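Local coordinates for protein Cas13d (uncultured Ruminococcus sp, PDB 6IV9) that binds a CRISPR RNA guide and, through two HEPN domains, probably both matures that RNA and cleaves the target RNA, at residues Lys331-Glu335 against Phe480-Leu485; Leu326-Asn330 against Lys489-Ser493; Leu318-Val322 against Tyr497-Tyr503; Lys338-Leu343 against Leu473-Met478. The protein carries 2 engineered substitutions. One frame throughout, in Å; residues are numbered along the deposited sequence.

Contact 1 (Lys331-Glu335 against Phe480-Leu485); sequences KDFIE and FDEKIL
The carboxylate of E482 is met on a face by F333 and at OE1 by I334: the backbone N of F333 approaches E482 OE2 from above the carboxylate plane, 53° out of it, at 3.0 Å. I334 N instead reaches OE1 of E482 on its syn lone pair, also at 3.0 Å and with a fairly straight N-H...O angle of 161°. One carboxylate thus accepts two successive N-H groups at the start of the short helix 333-336. E482 gets there with CG anti to the backbone N (chi1 -173°) and a bend at chi2 that turns the acid toward the N-H groups of F333 and I334. Its OE2 also pairs with K489. The F333 ring is met obliquely by L485, whose CD1 lies 3.6 Å from CD1 of F333, while Y361 packs against the ring edge-to-face and a sugar of the bound RNA touches the residue. The same methyl of L485 stands 3.8 Å from CG1 of I334, and CD1 of I334 comes within 3.5 Å of the carbonyl O of D481. On the other branch, I334 CG2 lies 4.2 Å from CB of F480. With only the methyl group of an alanine at E482, both N-H groups would probably lose this acceptor and K489 its countercharge. The contact rests on helix 353-366: I334 and F480 both touch I357, F480 also meets A353, and I484 meets D354. The 3-10 turn 482-485 thereby packs against the start of helix 333-336.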
loop_
_atom_site.group_PDB
_atom_site.type_symbol
_atom_site.label_atom_id
_atom_site.label_comp_id
_atom_site.label_asym_id
_atom_site.label_seq_id
_atom_site.Cartn_x
_atom_site.Cartn_y
_atom_site.Cartn_z
ATOM N N LYS A 331 -9.753 -16.382 21.030
ATOM C CA LYS A 331 -10.004 -16.869 22.408
ATOM C C LYS A 331 -11.192 -16.130 23.022
ATOM O O LYS A 331 -11.128 -14.935 23.142
ATOM C CB LYS A 331 -8.746 -16.674 23.253
ATOM C CG LYS A 331 -8.552 -17.685 24.371
ATOM C CD LYS A 331 -7.637 -17.185 25.455
ATOM C CE LYS A 331 -7.942 -17.789 26.808
ATOM N NZ LYS A 331 -7.622 -16.847 27.904
ATOM N N ASP A 332 -12.234 -16.864 23.391
ATOM C CA ASP A 332 -13.407 -16.241 24.044
ATOM C C ASP A 332 -13.943 -15.093 23.183
ATOM O O ASP A 332 -14.218 -14.045 23.719
ATOM C CB ASP A 332 -13.074 -15.854 25.483
ATOM C CG ASP A 332 -12.757 -17.060 26.350
ATOM O OD1 ASP A 332 -13.486 -18.045 26.266
ATOM O OD2 ASP A 332 -11.767 -17.013 27.066
ATOM N N PHE A 333 -14.130 -15.338 21.895
ATOM C CA PHE A 333 -14.627 -14.284 20.984
ATOM C C PHE A 333 -16.022 -13.810 21.397
ATOM O O PHE A 333 -16.281 -12.637 21.352
ATOM C CB PHE A 333 -14.662 -14.813 19.556
ATOM C CG PHE A 333 -15.239 -13.845 18.567
ATOM C CD1 PHE A 333 -16.597 -13.815 18.327
ATOM C CD2 PHE A 333 -14.424 -12.967 17.878
ATOM C CE1 PHE A 333 -17.137 -12.931 17.414
ATOM C CE2 PHE A 333 -14.968 -12.088 16.961
ATOM C CZ PHE A 333 -16.319 -12.073 16.734
ATOM N N ILE A 334 -16.902 -14.729 21.774
ATOM C CA ILE A 334 -18.286 -14.308 22.124
ATOM C C ILE A 334 -18.261 -13.401 23.355
ATOM O O ILE A 334 -18.873 -12.362 23.327
ATOM C CB ILE A 334 -19.193 -15.531 22.311
ATOM C CG1 ILE A 334 -19.210 -16.397 21.055
ATOM C CG2 ILE A 334 -20.582 -15.089 22.704
ATOM C CD1 ILE A 334 -20.060 -17.633 21.171
ATOM N N GLU A 335 -17.553 -13.798 24.399
ATOM C CA GLU A 335 -17.474 -12.969 25.625
ATOM C C GLU A 335 -16.802 -11.638 25.283
ATOM O O GLU A 335 -17.226 -10.629 25.762
ATOM C CB GLU A 335 -16.716 -13.725 26.709
ATOM C CG GLU A 335 -16.579 -12.956 27.996
ATOM C CD GLU A 335 -17.858 -12.799 28.794
ATOM O OE1 GLU A 335 -18.853 -13.424 28.439
ATOM O OE2 GLU A 335 -17.840 -12.040 29.766
ATOM N N PHE A 480 -23.481 -18.359 26.244
ATOM C CA PHE A 480 -23.352 -18.941 24.889
ATOM C C PHE A 480 -22.054 -19.739 24.879
ATOM O O PHE A 480 -21.093 -19.305 25.469
ATOM C CB PHE A 480 -23.489 -17.875 23.802
ATOM C CG PHE A 480 -24.907 -17.484 23.490
ATOM C CD1 PHE A 480 -25.709 -18.295 22.715
ATOM C CD2 PHE A 480 -25.445 -16.312 23.981
ATOM C CE1 PHE A 480 -27.018 -17.948 22.442
ATOM C CE2 PHE A 480 -26.752 -15.961 23.698
ATOM C CZ PHE A 480 -27.535 -16.776 22.928
ATOM N N ASP A 481 -22.093 -20.924 24.302
ATOM C CA ASP A 481 -20.893 -21.778 24.238
ATOM C C ASP A 481 -19.959 -21.206 23.175
ATOM O O ASP A 481 -20.400 -21.023 22.063
ATOM C CB ASP A 481 -21.299 -23.199 23.849
ATOM C CG ASP A 481 -20.265 -24.255 24.177
ATOM O OD1 ASP A 481 -19.151 -23.900 24.559
ATOM O OD2 ASP A 481 -20.596 -25.433 24.044
ATOM N N GLU A 482 -18.691 -21.046 23.533
ATOM C CA GLU A 482 -17.622 -20.539 22.639
ATOM C C GLU A 482 -17.408 -21.529 21.490
ATOM O O GLU A 482 -17.024 -21.108 20.415
ATOM C CB GLU A 482 -16.335 -20.326 23.425
ATOM C CG GLU A 482 -15.236 -19.653 22.633
ATOM C CD GLU A 482 -15.598 -18.331 21.977
ATOM O OE1 GLU A 482 -16.469 -17.622 22.502
ATOM O OE2 GLU A 482 -15.002 -18.033 20.937
ATOM N N LYS A 483 -17.760 -22.797 21.707
ATOM C CA LYS A 483 -17.558 -23.904 20.736
ATOM C C LYS A 483 -18.487 -23.764 19.531
ATOM O O LYS A 483 -18.242 -24.406 18.533
ATOM C CB LYS A 483 -17.657 -25.262 21.422
ATOM C CG LYS A 483 -16.731 -25.409 22.612
ATOM C CD LYS A 483 -16.051 -26.732 22.681
ATOM C CE LYS A 483 -15.222 -26.896 23.937
ATOM N NZ LYS A 483 -15.105 -28.315 24.346
ATOM N N ILE A 484 -19.433 -22.834 19.600
ATOM C CA ILE A 484 -20.400 -22.573 18.498
ATOM C C ILE A 484 -19.623 -22.132 17.253
ATOM O O ILE A 484 -20.070 -22.399 16.150
ATOM C CB ILE A 484 -21.371 -21.471 18.939
ATOM C CG1 ILE A 484 -22.470 -22.010 19.848
ATOM C CG2 ILE A 484 -21.947 -20.741 17.755
ATOM C CD1 ILE A 484 -23.301 -20.915 20.466
ATOM N N LEU A 485 -18.491 -21.474 17.474
ATOM C CA LEU A 485 -17.669 -20.882 16.392
ATOM C C LEU A 485 -16.555 -21.819 15.946
ATOM O O LEU A 485 -15.831 -21.429 15.073
ATOM C CB LEU A 485 -17.076 -19.570 16.903
ATOM C CG LEU A 485 -18.078 -18.442 17.092
ATOM C CD1 LEU A 485 -17.429 -17.264 17.774
ATOM C CD2 LEU A 485 -18.698 -18.040 15.775
#

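Contact 2 (Leu326-Asn330 against Lys489-Ser493); sequences LKSIN and KKNAS
N330 and K490 meet through a single hydrogen bond: ND2 of N330 donates to the carbonyl O of K490 at 2.8 Å. The acceptor lies in the plane of the N330 amide, whereas the donor is tilted 31° from the K490 carbonyl plane, and the N-H...O angle is a modest 138°. L326, one helical turn earlier, packs on the same carbonyl, its CG 3.4 Å from K490 O, and its CD2 reaches 3.7 Å from the backbone N of A492. The chain of K489, extended as far as CE and turned at its last bond, runs past N330 in the opposite direction, with CG 4.0 Å from N330 OD1 and CE 3.3 Å from N330 O; its ammonium group is held by E482. In the second shell, the hydroxyl of Y361 bonds both N330 OD1 and the backbone N of K490, so the amide is fixed through both of its polar atoms. Were N330 replaced by a leucine, the K490 carbonyl is likely to lose its amide donor and Y361 one of its partners. I569 of helix 556-570 touches L326 and I329, and I329 also packs on a uracil base of the bound RNA. The arrangement is that of a helix's last turn held to an extended linker by a side-chain amide, here beside the RNA.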
loop_
_atom_site.group_PDB
_atom_site.type_symbol
_atom_site.label_atom_id
_atom_site.label_comp_id
_atom_site.label_asym_id
_atom_site.label_seq_id
_atom_site.Cartn_x
_atom_site.Cartn_y
_atom_site.Cartn_z
ATOM N N LEU A 326 -4.162 -14.478 15.840
ATOM C CA LEU A 326 -5.415 -15.258 15.710
ATOM C C LEU A 326 -5.917 -15.717 17.084
ATOM O O LEU A 326 -7.100 -15.672 17.315
ATOM C CB LEU A 326 -5.136 -16.446 14.790
ATOM C CG LEU A 326 -5.747 -16.402 13.393
ATOM C CD1 LEU A 326 -6.308 -15.055 13.019
ATOM C CD2 LEU A 326 -4.825 -16.954 12.337
ATOM N N LYS A 327 -5.011 -16.172 17.934
ATOM C CA LYS A 327 -5.421 -16.644 19.275
ATOM C C LYS A 327 -6.012 -15.482 20.081
ATOM O O LYS A 327 -6.965 -15.707 20.772
ATOM C CB LYS A 327 -4.321 -17.494 19.914
ATOM C CG LYS A 327 -3.939 -18.693 19.059
ATOM C CD LYS A 327 -3.439 -19.914 19.781
ATOM C CE LYS A 327 -2.074 -19.696 20.385
ATOM N NZ LYS A 327 -1.252 -20.921 20.352
ATOM N N SER A 328 -5.458 -14.284 19.982
ATOM C CA SER A 328 -6.057 -13.156 20.740
ATOM C C SER A 328 -7.477 -12.846 20.247
ATOM O O SER A 328 -8.291 -12.505 21.052
ATOM C CB SER A 328 -5.179 -11.951 20.745
ATOM O OG SER A 328 -4.906 -11.517 19.432
ATOM N N ILE A 329 -7.713 -12.845 18.943
ATOM C CA ILE A 329 -9.087 -12.609 18.426
ATOM C C ILE A 329 -10.026 -13.778 18.766
ATOM O O ILE A 329 -11.143 -13.546 19.159
ATOM C CB ILE A 329 -9.017 -12.444 16.902
ATOM C CG1 ILE A 329 -8.160 -11.255 16.487
ATOM C CG2 ILE A 329 -10.398 -12.376 16.303
ATOM C CD1 ILE A 329 -7.650 -11.347 15.082
ATOM N N ASN A 330 -9.569 -14.991 18.507
ATOM C CA ASN A 330 -10.346 -16.248 18.651
ATOM C C ASN A 330 -10.662 -16.630 20.097
ATOM O O ASN A 330 -11.718 -17.187 20.313
ATOM C CB ASN A 330 -9.699 -17.406 17.906
ATOM C CG ASN A 330 -9.814 -17.236 16.415
ATOM O OD1 ASN A 330 -10.619 -16.457 15.955
ATOM N ND2 ASN A 330 -8.999 -17.940 15.668
ATOM N N LYS A 489 -13.995 -20.477 12.950
ATOM C CA LYS A 489 -12.713 -19.877 13.374
ATOM C C LYS A 489 -11.596 -20.125 12.364
ATOM O O LYS A 489 -11.491 -21.215 11.833
ATOM C CB LYS A 489 -12.321 -20.391 14.757
ATOM C CG LYS A 489 -12.992 -19.691 15.927
ATOM C CD LYS A 489 -12.571 -20.265 17.250
ATOM C CE LYS A 489 -13.080 -19.525 18.464
ATOM N NZ LYS A 489 -14.029 -18.491 18.036
ATOM N N LYS A 490 -10.788 -19.090 12.154
ATOM C CA LYS A 490 -9.614 -19.167 11.265
ATOM C C LYS A 490 -8.390 -19.402 12.145
ATOM O O LYS A 490 -8.220 -18.682 13.094
ATOM C CB LYS A 490 -9.539 -17.906 10.411
ATOM C CG LYS A 490 -10.525 -17.899 9.261
ATOM C CD LYS A 490 -10.014 -18.683 8.083
ATOM C CE LYS A 490 -10.994 -19.683 7.526
ATOM N NZ LYS A 490 -12.193 -19.041 6.947
ATOM N N ASN A 491 -7.587 -20.393 11.799
ATOM C CA ASN A 491 -6.385 -20.774 12.570
ATOM C C ASN A 491 -5.141 -20.672 11.680
ATOM O O ASN A 491 -5.275 -20.731 10.481
ATOM C CB ASN A 491 -6.551 -22.180 13.146
ATOM C CG ASN A 491 -7.781 -22.319 14.021
ATOM O OD1 ASN A 491 -8.691 -23.073 13.709
ATOM N ND2 ASN A 491 -7.812 -21.603 15.122
ATOM N N ALA A 492 -3.964 -20.597 12.296
ATOM C CA ALA A 492 -2.675 -20.445 11.586
ATOM C C ALA A 492 -2.449 -21.626 10.650
ATOM O O ALA A 492 -1.955 -21.422 9.572
ATOM C CB ALA A 492 -1.543 -20.294 12.560
ATOM N N SER A 493 -2.874 -22.816 11.063
ATOM C CA SER A 493 -2.701 -24.046 10.254
ATOM C C SER A 493 -3.533 -23.957 8.972
ATOM O O SER A 493 -3.262 -24.707 8.068
ATOM C CB SER A 493 -3.058 -25.260 11.048
ATOM O OG SER A 493 -4.403 -25.189 11.453
#

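Contact 3 (Leu318-Val322 against Tyr497-Tyr503); sequences LDYLV and YFSKMIY
The side chain of K500 touches segment 318-322 from CB to NZ. Its CB and CG lie against V322, the closest approach being CG to CG2 of V322 at 3.7 Å. CD then passes 3.3 Å from OD1 of D319. A bend at chi3 (-91°) carries CE over one face of the Y497 ring, toward its rim, and leaves NZ facing the acid. There NZ forms a salt bridge with D319 OD1 at 2.7 Å, using the syn lone pair of that oxygen, and it is also bonded to the carbonyl of A492. The other oxygen, D319 OD2, lies at the edge of the Y497 ring and accepts a very short hydrogen bond of 2.5 Å from Y497 OH; carboxylate and ring planes are 52° apart. Each oxygen of the acid therefore has its own donor, which would fix its rotation. Apolar contacts complete the interface. CD1 of L318 packs at the Y497 ring edge and against M501, 4.2 Å from CB of the latter, while CG2 of V322 meets CD2 of Y503 obliquely at 3.8 Å. A water donates to the carbonyl O of L321 and is also hydrogen-bonded to Y503 OH, joining the two helices there. Helix 556-570 lies against Y503 and S499, and helix 306-309 against L318 and Y497. The short helical segments cross at 62° with axes 9.3 Å apart: a buried helix-helix crossing, in this largely helical protein, combining leucine and valine packing with a lysine-aspartate-tyrosine cluster.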
loop_
_atom_site.group_PDB
_atom_site.type_symbol
_atom_site.label_atom_id
_atom_site.label_comp_id
_atom_site.label_asym_id
_atom_site.label_seq_id
_atom_site.Cartn_x
_atom_site.Cartn_y
_atom_site.Cartn_z
ATOM N N LEU A 318 6.936 -17.756 11.484
ATOM C CA LEU A 318 5.727 -17.249 10.788
ATOM C C LEU A 318 4.481 -17.752 11.510
ATOM O O LEU A 318 3.590 -16.980 11.707
ATOM C CB LEU A 318 5.745 -17.702 9.332
ATOM C CG LEU A 318 6.854 -17.094 8.487
ATOM C CD1 LEU A 318 6.699 -17.502 7.047
ATOM C CD2 LEU A 318 6.846 -15.590 8.613
ATOM N N ASP A 319 4.477 -19.018 11.907
ATOM C CA ASP A 319 3.329 -19.585 12.651
ATOM C C ASP A 319 3.172 -18.885 13.997
ATOM O O ASP A 319 2.075 -18.618 14.381
ATOM C CB ASP A 319 3.492 -21.089 12.823
ATOM C CG ASP A 319 3.162 -21.834 11.549
ATOM O OD1 ASP A 319 2.379 -21.321 10.777
ATOM O OD2 ASP A 319 3.704 -22.896 11.358
ATOM N N TYR A 320 4.274 -18.603 14.662
ATOM C CA TYR A 320 4.196 -17.972 15.991
ATOM C C TYR A 320 3.524 -16.600 15.891
ATOM O O TYR A 320 2.686 -16.288 16.703
ATOM C CB TYR A 320 5.611 -17.819 16.537
ATOM C CG TYR A 320 5.682 -17.181 17.891
ATOM C CD1 TYR A 320 5.649 -15.815 18.039
ATOM C CD2 TYR A 320 5.759 -17.950 19.028
ATOM C CE1 TYR A 320 5.707 -15.223 19.281
ATOM C CE2 TYR A 320 5.814 -17.377 20.280
ATOM C CZ TYR A 320 5.792 -16.008 20.407
ATOM O OH TYR A 320 5.841 -15.448 21.641
ATOM N N LEU A 321 3.920 -15.800 14.909
ATOM C CA LEU A 321 3.336 -14.447 14.788
ATOM C C LEU A 321 1.846 -14.532 14.473
ATOM O O LEU A 321 1.092 -13.860 15.119
ATOM C CB LEU A 321 4.081 -13.689 13.689
ATOM C CG LEU A 321 5.586 -13.533 13.878
ATOM C CD1 LEU A 321 6.232 -13.006 12.613
ATOM C CD2 LEU A 321 5.897 -12.639 15.064
ATOM N N VAL A 322 1.458 -15.322 13.479
ATOM C CA VAL A 322 0.019 -15.414 13.097
ATOM C C VAL A 322 -0.816 -16.048 14.206
ATOM O O VAL A 322 -1.898 -15.598 14.418
ATOM C CB VAL A 322 -0.226 -16.095 11.745
ATOM C CG1 VAL A 322 -1.514 -15.589 11.153
ATOM C CG2 VAL A 322 0.899 -15.796 10.791
ATOM N N TYR A 497 2.074 -20.773 3.817
ATOM C CA TYR A 497 3.257 -20.040 4.326
ATOM C C TYR A 497 3.413 -18.717 3.577
ATOM O O TYR A 497 3.821 -17.742 4.166
ATOM C CB TYR A 497 4.469 -20.957 4.448
ATOM C CG TYR A 497 4.351 -21.796 5.687
ATOM C CD1 TYR A 497 4.520 -21.236 6.931
ATOM C CD2 TYR A 497 3.948 -23.110 5.622
ATOM C CE1 TYR A 497 4.359 -21.972 8.089
ATOM C CE2 TYR A 497 3.787 -23.868 6.767
ATOM C CZ TYR A 497 3.996 -23.299 8.006
ATOM O OH TYR A 497 3.821 -24.026 9.133
ATOM N N PHE A 498 3.059 -18.705 2.300
ATOM C CA PHE A 498 3.200 -17.445 1.538
ATOM C C PHE A 498 2.309 -16.372 2.174
ATOM O O PHE A 498 2.774 -15.272 2.341
ATOM C CB PHE A 498 2.896 -17.651 0.056
ATOM C CG PHE A 498 3.085 -16.394 -0.746
ATOM C CD1 PHE A 498 4.316 -16.072 -1.277
ATOM C CD2 PHE A 498 2.046 -15.503 -0.914
ATOM C CE1 PHE A 498 4.493 -14.898 -1.984
ATOM C CE2 PHE A 498 2.223 -14.336 -1.630
ATOM C CZ PHE A 498 3.449 -14.034 -2.156
ATOM N N SER A 499 1.079 -16.733 2.534
ATOM C CA SER A 499 0.111 -15.808 3.173
ATOM C C SER A 499 0.655 -15.356 4.528
ATOM O O SER A 499 0.579 -14.203 4.825
ATOM C CB SER A 499 -1.218 -16.476 3.344
ATOM O OG SER A 499 -1.684 -16.978 2.122
ATOM N N LYS A 500 1.195 -16.289 5.295
ATOM C CA LYS A 500 1.768 -15.985 6.626
ATOM C C LYS A 500 2.979 -15.059 6.461
ATOM O O LYS A 500 3.215 -14.253 7.317
ATOM C CB LYS A 500 1.997 -17.282 7.407
ATOM C CG LYS A 500 0.717 -18.006 7.777
ATOM C CD LYS A 500 0.916 -19.241 8.627
ATOM C CE LYS A 500 1.068 -20.516 7.839
ATOM N NZ LYS A 500 0.700 -21.702 8.639
ATOM N N MET A 501 3.736 -15.242 5.387
ATOM C CA MET A 501 4.913 -14.389 5.129
ATOM C C MET A 501 4.433 -12.959 4.890
ATOM O O MET A 501 5.042 -12.060 5.393
ATOM C CB MET A 501 5.680 -14.870 3.907
ATOM C CG MET A 501 6.860 -14.031 3.596
ATOM S SD MET A 501 7.865 -14.768 2.318
ATOM C CE MET A 501 6.818 -14.585 0.888
ATOM N N ILE A 502 3.359 -12.801 4.127
ATOM C CA ILE A 502 2.785 -11.448 3.884
ATOM C C ILE A 502 2.296 -10.865 5.211
ATOM O O ILE A 502 2.556 -9.719 5.469
ATOM C CB ILE A 502 1.688 -11.479 2.809
ATOM C CG1 ILE A 502 2.240 -11.999 1.482
ATOM C CG2 ILE A 502 1.050 -10.115 2.675
ATOM C CD1 ILE A 502 3.400 -11.230 0.942
ATOM N N TYR A 503 1.687 -11.678 6.061
ATOM C CA TYR A 503 1.225 -11.161 7.367
ATOM C C TYR A 503 2.429 -10.654 8.164
ATOM O O TYR A 503 2.342 -9.644 8.786
ATOM C CB TYR A 503 0.488 -12.210 8.197
ATOM C CG TYR A 503 0.201 -11.705 9.582
ATOM C CD1 TYR A 503 -0.834 -10.824 9.808
ATOM C CD2 TYR A 503 1.009 -12.023 10.651
ATOM C CE1 TYR A 503 -1.088 -10.303 11.058
ATOM C CE2 TYR A 503 0.772 -11.513 11.913
ATOM C CZ TYR A 503 -0.276 -10.642 12.116
ATOM O OH TYR A 503 -0.524 -10.108 13.334
HETATM O O HOH W 1 0.937 -11.051 15.412
#

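Contact 4 (Lys338-Leu343 against Leu473-Met478); sequences KVNISL and LGKADM
The C-terminal end of helix 467-475 and the turn that leaves it are gripped by K338, the first residue of helix 338-347. NZ of K338 donates to two carbonyls: to A476 O at 2.7 Å, nearly along the C=O axis, and to G474 O at 2.8 Å from above the carbonyl plane. The ammonium also makes a salt bridge with E335. A positive charge among carbonyls at a helix C terminus is probably favoured by the helix dipole. The chain of K338 takes the crowded position for CG, between the backbone N and the carbonyl carbon (chi1 62°), and bends at chi3 to bring NZ round to both oxygens. Near the base of this lysine, M478 lays its CG 3.6 Å from CB of K338; its methyl end lies near I341, though the place of that methyl is uncertain. L473 adds an apolar patch: its CD1 packs 3.5 Å from CD1 of L343 and 4.0 Å from CG1 of V339, crossing both side chains at about a right angle. The second methyl of V339, CG2, reaches 3.9 Å from the backbone N of G474. Beyond the two segments, L343 and V339 touch helix 400-418, and V339 also packs on an RNA phosphate. I341 rests on I357 and Y360 of helix 353-366, while M478 continues onto I334 and E335 of helix 333-336.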
loop_
_atom_site.group_PDB
_atom_site.type_symbol
_atom_site.label_atom_id
_atom_site.label_comp_id
_atom_site.label_asym_id
_atom_site.label_seq_id
_atom_site.Cartn_x
_atom_site.Cartn_y
_atom_site.Cartn_z
ATOM N N LYS A 338 -19.480 -9.479 23.554
ATOM C CA LYS A 338 -20.813 -9.671 24.187
ATOM C C LYS A 338 -21.704 -8.438 24.063
ATOM O O LYS A 338 -22.882 -8.608 23.964
ATOM C CB LYS A 338 -20.667 -10.091 25.649
ATOM C CG LYS A 338 -19.980 -9.080 26.546
ATOM C CD LYS A 338 -19.496 -9.642 27.845
ATOM C CE LYS A 338 -20.629 -9.904 28.804
ATOM N NZ LYS A 338 -20.122 -10.343 30.114
ATOM N N VAL A 339 -21.152 -7.247 24.143
ATOM C CA VAL A 339 -22.074 -6.091 24.080
ATOM C C VAL A 339 -22.783 -6.036 22.728
ATOM O O VAL A 339 -23.986 -5.992 22.707
ATOM C CB VAL A 339 -21.277 -4.804 24.306
ATOM C CG1 VAL A 339 -22.134 -3.593 24.058
ATOM C CG2 VAL A 339 -20.626 -4.763 25.667
ATOM N N ASN A 340 -22.037 -6.049 21.633
ATOM C CA ASN A 340 -22.687 -5.993 20.307
ATOM C C ASN A 340 -23.517 -7.250 20.067
ATOM O O ASN A 340 -24.598 -7.134 19.540
ATOM C CB ASN A 340 -21.683 -5.729 19.191
ATOM C CG ASN A 340 -21.134 -4.326 19.250
ATOM O OD1 ASN A 340 -21.395 -3.602 20.187
ATOM N ND2 ASN A 340 -20.375 -3.944 18.247
ATOM N N ILE A 341 -22.997 -8.408 20.445
ATOM C CA ILE A 341 -23.743 -9.667 20.173
ATOM C C ILE A 341 -25.086 -9.647 20.914
ATOM O O ILE A 341 -26.078 -9.966 20.296
ATOM C CB ILE A 341 -22.890 -10.898 20.507
ATOM C CG1 ILE A 341 -21.787 -11.095 19.464
ATOM C CG2 ILE A 341 -23.771 -12.124 20.620
ATOM C CD1 ILE A 341 -20.697 -12.022 19.887
ATOM N N SER A 342 -25.098 -9.212 22.170
ATOM C CA SER A 342 -26.364 -9.174 22.950
ATOM C C SER A 342 -27.360 -8.237 22.286
ATOM O O SER A 342 -28.471 -8.652 22.064
ATOM C CB SER A 342 -26.105 -8.689 24.328
ATOM O OG SER A 342 -25.334 -9.620 25.028
ATOM N N LEU A 343 -26.919 -7.044 21.922
ATOM C CA LEU A 343 -27.810 -6.043 21.306
ATOM C C LEU A 343 -28.390 -6.612 20.015
ATOM O O LEU A 343 -29.550 -6.405 19.762
ATOM C CB LEU A 343 -26.944 -4.836 20.955
ATOM C CG LEU A 343 -27.157 -3.548 21.738
ATOM C CD1 LEU A 343 -27.969 -3.770 23.003
ATOM C CD2 LEU A 343 -25.824 -2.894 22.053
ATOM N N LEU A 473 -24.166 -4.104 29.776
ATOM C CA LEU A 473 -24.035 -5.258 28.854
ATOM C C LEU A 473 -22.709 -5.982 29.088
ATOM O O LEU A 473 -22.667 -7.178 28.912
ATOM C CB LEU A 473 -24.204 -4.757 27.426
ATOM C CG LEU A 473 -25.632 -4.365 27.102
ATOM C CD1 LEU A 473 -25.741 -3.763 25.725
ATOM C CD2 LEU A 473 -26.549 -5.556 27.240
ATOM N N GLY A 474 -21.669 -5.244 29.438
ATOM C CA GLY A 474 -20.349 -5.830 29.709
ATOM C C GLY A 474 -20.345 -6.743 30.915
ATOM O O GLY A 474 -19.624 -7.724 30.886
ATOM N N LYS A 475 -21.080 -6.380 31.964
ATOM C CA LYS A 475 -21.107 -7.161 33.233
ATOM C C LYS A 475 -22.120 -8.304 33.174
ATOM O O LYS A 475 -21.948 -9.268 33.902
ATOM C CB LYS A 475 -21.399 -6.228 34.411
ATOM C CG LYS A 475 -20.327 -5.184 34.669
ATOM C CD LYS A 475 -19.864 -5.148 36.100
ATOM C CE LYS A 475 -20.801 -4.377 36.994
ATOM N NZ LYS A 475 -22.099 -4.140 36.324
ATOM N N ALA A 476 -23.100 -8.213 32.288
ATOM C CA ALA A 476 -24.175 -9.222 32.197
ATOM C C ALA A 476 -23.634 -10.599 31.824
ATOM O O ALA A 476 -22.625 -10.677 31.154
ATOM C CB ALA A 476 -25.211 -8.771 31.212
ATOM N N ASP A 477 -24.299 -11.647 32.298
ATOM C CA ASP A 477 -23.882 -13.031 31.982
ATOM C C ASP A 477 -24.124 -13.285 30.498
ATOM O O ASP A 477 -25.148 -12.852 29.986
ATOM C CB ASP A 477 -24.717 -14.047 32.759
ATOM C CG ASP A 477 -23.996 -14.688 33.931
ATOM O OD1 ASP A 477 -22.995 -14.116 34.400
ATOM O OD2 ASP A 477 -24.442 -15.769 34.352
ATOM N N MET A 478 -23.190 -13.945 29.831
ATOM C CA MET A 478 -23.450 -14.311 28.420
ATOM C C MET A 478 -23.389 -15.836 28.356
ATOM O O MET A 478 -22.283 -16.388 28.360
ATOM C CB MET A 478 -22.417 -13.691 27.479
ATOM C CG MET A 478 -23.046 -12.706 26.543
ATOM S SD MET A 478 -23.482 -13.436 24.970
ATOM C CE MET A 478 -24.722 -12.275 24.423
#

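Overall arrangement
From the N terminus, helix 312-330 supplies the first halves of contact 3 and then contact 2; contact 1 follows at the start of helix 333-336 and contact 4 on helix 338-347. After a largely helical excursion the chain returns in reverse order through 473-478, 480-485, 489-493 and 497-503. Contact 4 therefore closes the innermost loop, of 129 intervening residues, and contacts 1, 2 and 3 enclose it successively; none cross. Successive contacts touch one another, whereas the centres of contacts 3 and 4 lie about 33 Å apart. Together they tie the consecutive helices 312-330, 333-336 and 338-347 to the end of helix 467-475, the linker after it and helix 497-505.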